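Local coordinates for protein alpha-L-arabinofuranosidase B (Aspergillus kawachii, PDB 6SXT) that hydrolyses terminal non-reducing alpha-L-arabinofuranoside residues in arabinan, arabinogalactan and the hemicellulose arabinoxylan, at residues A[65-77]-A[100-112]. Residues are numbered along the deposited sequence; the frame is centred on the assembly and turned at random.
With NAG (2-acetamido-2-deoxy-beta-D-glucopyranose), chain D.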
loop_
_atom_site.group_PDB
_atom_site.type_symbol
_atom_site.label_atom_id
_atom_site.label_comp_id
_atom_site.label_asym_id
_atom_site.label_seq_id
_atom_site.Cartn_x
_atom_site.Cartn_y
_atom_site.Cartn_z
ATOM N N CYS A 65 -8.666 14.082 9.318
ATOM C CA CYS A 65 -8.770 12.664 9.697
ATOM C C CYS A 65 -8.746 12.486 11.234
ATOM O O CYS A 65 -8.739 11.337 11.686
ATOM C CB CYS A 65 -7.668 11.906 8.972
ATOM S SG CYS A 65 -7.898 12.018 7.173
ATOM N N ALA A 66 -8.687 13.562 12.008
ATOM C CA ALA A 66 -8.567 13.500 13.480
ATOM C C ALA A 66 -9.764 12.733 14.058
ATOM O O ALA A 66 -10.915 12.950 13.653
ATOM C CB ALA A 66 -8.488 14.880 14.048
ATOM N N ASN A 67 -9.512 11.803 14.987
ATOM C CA ASN A 67 -10.596 11.102 15.703
ATOM C C ASN A 67 -11.492 10.345 14.740
ATOM O O ASN A 67 -12.676 10.199 15.019
ATOM C CB ASN A 67 -11.439 12.043 16.571
ATOM C CG ASN A 67 -10.558 12.812 17.481
ATOM O OD1 ASN A 67 -10.242 13.965 17.186
ATOM N ND2 ASN A 67 -10.144 12.150 18.553
ATOM N N THR A 68 -10.948 9.857 13.623
ATOM C CA THR A 68 -11.686 9.001 12.700
ATOM C C THR A 68 -10.673 8.262 11.843
ATOM O O THR A 68 -9.482 8.226 12.215
ATOM C CB THR A 68 -12.722 9.820 11.908
ATOM O OG1 THR A 68 -13.593 8.953 11.196
ATOM C CG2 THR A 68 -12.127 10.851 10.955
ATOM N N THR A 69 -11.186 7.711 10.760
ATOM C CA THR A 69 -10.403 6.940 9.778
ATOM C C THR A 69 -10.549 7.616 8.425
ATOM O O THR A 69 -11.594 8.223 8.162
ATOM C CB THR A 69 -10.862 5.482 9.727
ATOM O OG1 THR A 69 -12.243 5.455 9.371
ATOM C CG2 THR A 69 -10.561 4.810 11.044
ATOM N N CYS A 70 -9.539 7.471 7.590
ATOM C CA CYS A 70 -9.584 8.084 6.244
ATOM C C CYS A 70 -9.166 7.075 5.196
ATOM O O CYS A 70 -8.265 6.246 5.433
ATOM C CB CYS A 70 -8.687 9.287 6.162
ATOM S SG CYS A 70 -9.485 10.790 6.790
ATOM N N LEU A 71 -9.787 7.221 4.036
ATOM C CA LEU A 71 -9.479 6.483 2.810
ATOM C C LEU A 71 -9.063 7.501 1.754
ATOM O O LEU A 71 -9.588 8.631 1.749
ATOM C CB LEU A 71 -10.726 5.766 2.335
ATOM C CG LEU A 71 -11.265 4.682 3.269
ATOM C CD1 LEU A 71 -12.565 4.103 2.738
ATOM C CD2 LEU A 71 -10.235 3.583 3.499
ATOM N N ILE A 72 -8.154 7.081 0.891
ATOM C CA ILE A 72 -7.805 7.844 -0.328
ATOM C C ILE A 72 -8.779 7.428 -1.420
ATOM O O ILE A 72 -8.723 6.312 -1.903
ATOM C CB ILE A 72 -6.339 7.647 -0.712
ATOM C CG1 ILE A 72 -5.434 8.200 0.373
ATOM C CG2 ILE A 72 -6.051 8.300 -2.044
ATOM C CD1 ILE A 72 -3.982 7.725 0.248
ATOM N N THR A 73 -9.711 8.314 -1.767
ATOM C CA THR A 73 -10.746 8.004 -2.780
ATOM C C THR A 73 -10.234 8.251 -4.199
ATOM O O THR A 73 -10.653 7.527 -5.119
ATOM C CB THR A 73 -12.018 8.811 -2.522
ATOM O OG1 THR A 73 -11.604 10.153 -2.296
ATOM C CG2 THR A 73 -12.806 8.277 -1.353
ATOM N N ILE A 74 -9.407 9.276 -4.410
ATOM C CA ILE A 74 -8.975 9.645 -5.765
ATOM C C ILE A 74 -7.511 10.040 -5.682
ATOM O O ILE A 74 -7.142 10.787 -4.776
ATOM C CB ILE A 74 -9.795 10.802 -6.363
ATOM C CG1 ILE A 74 -11.308 10.579 -6.225
ATOM C CG2 ILE A 74 -9.370 11.063 -7.829
ATOM C CD1 ILE A 74 -12.102 11.782 -6.720
ATOM N N ILE A 75 -6.728 9.553 -6.632
ATOM C CA ILE A 75 -5.372 10.089 -6.881
ATOM C C ILE A 75 -5.503 10.865 -8.188
ATOM O O ILE A 75 -5.731 10.290 -9.240
ATOM C CB ILE A 75 -4.320 8.975 -6.947
ATOM C CG1 ILE A 75 -4.347 8.070 -5.695
ATOM C CG2 ILE A 75 -2.968 9.601 -7.095
ATOM C CD1 ILE A 75 -3.742 6.713 -5.914
ATOM N N TYR A 76 -5.399 12.175 -8.104
ATOM C CA TYR A 76 -5.680 13.010 -9.290
ATOM C C TYR A 76 -4.533 12.948 -10.290
ATOM O O TYR A 76 -3.347 12.773 -9.926
ATOM C CB TYR A 76 -5.956 14.462 -8.860
ATOM C CG TYR A 76 -7.241 14.646 -8.096
ATOM C CD1 TYR A 76 -8.464 14.451 -8.712
ATOM C CD2 TYR A 76 -7.240 14.973 -6.748
ATOM C CE1 TYR A 76 -9.639 14.620 -7.997
ATOM C CE2 TYR A 76 -8.421 15.107 -6.022
ATOM C CZ TYR A 76 -9.628 14.946 -6.662
ATOM O OH TYR A 76 -10.823 15.122 -5.976
ATOM N N ASP A 77 -4.866 13.052 -11.564
ATOM C CA ASP A 77 -3.885 13.201 -12.651
ATOM C C ASP A 77 -3.461 14.661 -12.698
ATOM O O ASP A 77 -4.296 15.528 -13.051
ATOM C CB ASP A 77 -4.536 12.728 -13.943
ATOM C CG ASP A 77 -3.709 13.073 -15.158
ATOM O OD1 ASP A 77 -2.479 13.303 -15.015
ATOM O OD2 ASP A 77 -4.314 13.105 -16.236
ATOM N N GLY A 100 -18.264 -6.008 -5.750
ATOM C CA GLY A 100 -17.033 -6.561 -6.323
ATOM C C GLY A 100 -16.017 -5.488 -6.695
ATOM O O GLY A 100 -15.028 -5.836 -7.366
ATOM N N TYR A 101 -16.242 -4.248 -6.294
ATOM C CA TYR A 101 -15.165 -3.222 -6.372
ATOM C C TYR A 101 -14.028 -3.636 -5.449
ATOM O O TYR A 101 -14.150 -4.479 -4.543
ATOM C CB TYR A 101 -15.651 -1.823 -5.990
ATOM C CG TYR A 101 -16.304 -1.123 -7.140
ATOM C CD1 TYR A 101 -17.584 -1.483 -7.562
ATOM C CD2 TYR A 101 -15.679 -0.070 -7.791
ATOM C CE1 TYR A 101 -18.161 -0.855 -8.653
ATOM C CE2 TYR A 101 -16.243 0.551 -8.884
ATOM C CZ TYR A 101 -17.480 0.135 -9.327
ATOM O OH TYR A 101 -18.059 0.794 -10.378
ATOM N N ASP A 102 -12.858 -3.064 -5.750
ATOM C CA ASP A 102 -11.702 -3.253 -4.861
ATOM C C ASP A 102 -11.767 -2.256 -3.719
ATOM O O ASP A 102 -12.527 -1.298 -3.749
ATOM C CB ASP A 102 -10.437 -3.068 -5.674
ATOM C CG ASP A 102 -10.202 -4.102 -6.758
ATOM O OD1 ASP A 102 -10.829 -5.188 -6.701
ATOM O OD2 ASP A 102 -9.450 -3.795 -7.697
ATOM N N ASN A 103 -11.039 -2.556 -2.648
ATOM C CA ASN A 103 -10.942 -1.653 -1.499
ATOM C C ASN A 103 -10.164 -0.371 -1.906
ATOM O O ASN A 103 -9.198 -0.441 -2.723
ATOM C CB ASN A 103 -10.184 -2.276 -0.354
ATOM C CG ASN A 103 -10.839 -3.491 0.266
ATOM O OD1 ASN A 103 -10.128 -4.406 0.650
ATOM N ND2 ASN A 103 -12.162 -3.479 0.410
ATOM N N LEU A 104 -10.552 0.715 -1.260
ATOM C CA LEU A 104 -9.705 1.931 -1.189
ATOM C C LEU A 104 -8.598 1.729 -0.159
ATOM O O LEU A 104 -8.759 1.036 0.865
ATOM C CB LEU A 104 -10.566 3.128 -0.832
ATOM C CG LEU A 104 -11.606 3.508 -1.886
ATOM C CD1 LEU A 104 -12.506 4.562 -1.309
ATOM C CD2 LEU A 104 -10.972 3.972 -3.143
ATOM N N ALA A 105 -7.493 2.433 -0.362
ATOM C CA ALA A 105 -6.386 2.443 0.604
ATOM C C ALA A 105 -6.676 3.343 1.777
ATOM O O ALA A 105 -7.257 4.430 1.622
ATOM C CB ALA A 105 -5.091 2.854 -0.073
ATOM N N SER A 106 -6.121 2.973 2.928
ATOM C CA SER A 106 -5.976 3.879 4.061
ATOM C C SER A 106 -5.200 5.116 3.612
ATOM O O SER A 106 -4.314 4.991 2.777
ATOM C CB SER A 106 -5.192 3.169 5.158
ATOM O OG SER A 106 -4.896 4.054 6.211
ATOM N N ALA A 107 -5.460 6.236 4.253
ATOM C CA ALA A 107 -4.622 7.422 4.028
ATOM C C ALA A 107 -3.355 7.419 4.873
ATOM O O ALA A 107 -2.471 8.230 4.602
ATOM C CB ALA A 107 -5.424 8.631 4.359
ATOM N N ILE A 108 -3.150 6.470 5.796
ATOM C CA ILE A 108 -2.071 6.600 6.818
ATOM C C ILE A 108 -1.176 5.369 6.886
ATOM O O ILE A 108 -0.390 5.284 7.836
ATOM C CB ILE A 108 -2.638 6.948 8.211
ATOM C CG1 ILE A 108 -3.621 5.915 8.770
ATOM C CG2 ILE A 108 -3.262 8.324 8.157
ATOM C CD1 ILE A 108 -3.970 6.051 10.210
ATOM N N GLY A 109 -1.251 4.463 5.932
ATOM C CA GLY A 109 -0.404 3.272 6.004
ATOM C C GLY A 109 1.018 3.491 5.527
ATOM O O GLY A 109 1.857 2.619 5.755
ATOM N N ALA A 110 1.329 4.617 4.880
ATOM C CA ALA A 110 2.650 4.820 4.264
ATOM C C ALA A 110 3.174 6.220 4.556
ATOM O O ALA A 110 3.461 6.992 3.641
ATOM C CB ALA A 110 2.585 4.550 2.797
ATOM N N PRO A 111 3.393 6.552 5.823
ATOM C CA PRO A 111 3.988 7.838 6.168
ATOM C C PRO A 111 5.446 7.871 5.713
ATOM O O PRO A 111 6.197 6.894 5.869
ATOM C CB PRO A 111 3.917 7.922 7.692
ATOM C CG PRO A 111 3.957 6.438 8.118
ATOM C CD PRO A 111 3.165 5.717 7.038
ATOM N N VAL A 112 5.861 9.014 5.217
ATOM C CA VAL A 112 7.240 9.316 4.799
ATOM C C VAL A 112 7.551 10.754 5.208
ATOM O O VAL A 112 6.618 11.499 5.560
ATOM C CB VAL A 112 7.455 9.125 3.293
ATOM C CG1 VAL A 112 7.331 7.652 2.927
ATOM C CG2 VAL A 112 6.512 10.028 2.507
HETATM C C1 NAG D . -9.265 12.791 19.485
HETATM C C2 NAG D . -9.869 13.003 20.867
HETATM C C3 NAG D . -8.860 13.715 21.787
HETATM C C4 NAG D . -7.498 13.002 21.766
HETATM C C5 NAG D . -7.068 12.601 20.358
HETATM C C6 NAG D . -5.847 11.646 20.372
HETATM C C7 NAG D . -12.327 13.087 20.767
HETATM C C8 NAG D . -13.538 13.933 20.575
HETATM N N2 NAG D . -11.143 13.721 20.771
HETATM O O3 NAG D . -9.357 13.814 23.162
HETATM O O4 NAG D . -6.507 13.778 22.445
HETATM O O5 NAG D . -8.103 11.949 19.601
HETATM O O6 NAG D . -6.154 10.461 21.169
HETATM O O7 NAG D . -12.412 11.869 20.923
#
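The peptide carbonyls of Cys70 and Ala105 are the flat groups that join the two segments, and they are approached differently. Ala107 N donates a hydrogen bond of 3.0 Å to Cys70 O from above the carbonyl plane, 50° out of it, whereas Ile72 N donates one of 2.9 Å to Ala105 O almost head-on, with a C=O...N angle of 168°. Between these bonds Leu71 and Ser106 form an antiparallel non-hydrogen-bonded pair, and Leu71 CA sends a CA-H...O contact to Ala105 O. The ring of Tyr76, farther along the first segment, has Ile74 CG2 over one face, 3.5 Å above the plane and toward the rim.

On the side of Leu71 and Thr73, the apolar packing is made by Leu104. Its CD1 meets Thr73 CG2 at 3.7 Å and Leu71 CD1 at 4.1 Å, the two leucine side chains crossing at about a right angle, while its CD2 lies against Ile72 O. Ile72 packs on Ser106 and Ala107, where the strand gives way to the corner: CG1, anti to the carbonyl carbon (chi1 -64°), lies against Ala107 and carries CD1 over to Ser106 O, 3.7 Å away. Cys70 CB also touches Ala107 CB, and its sulfur closes the disulfide to Cys65. Ser106 OG accepts from Ile108 N at 3.0 Å, an ST turn at the corner of the chain.

Tyr130 OH bridges the segments, hydrogen-bonded to both Ile72 O and Ala105 N. Asn67 carries a covalently linked NAG and hydrogen-bonds to Leu428 and Asn470 of the arabinose-binding domain. Within the catalytic domain, strand 70-75 lies between strand 34-38 and the short, weakly bonded strand 105-106 at the edge of this four-stranded antiparallel sheet, after which the chain turns through 107-110 into strand 111-114 of the large antiparallel sheet, beside strand 117-124.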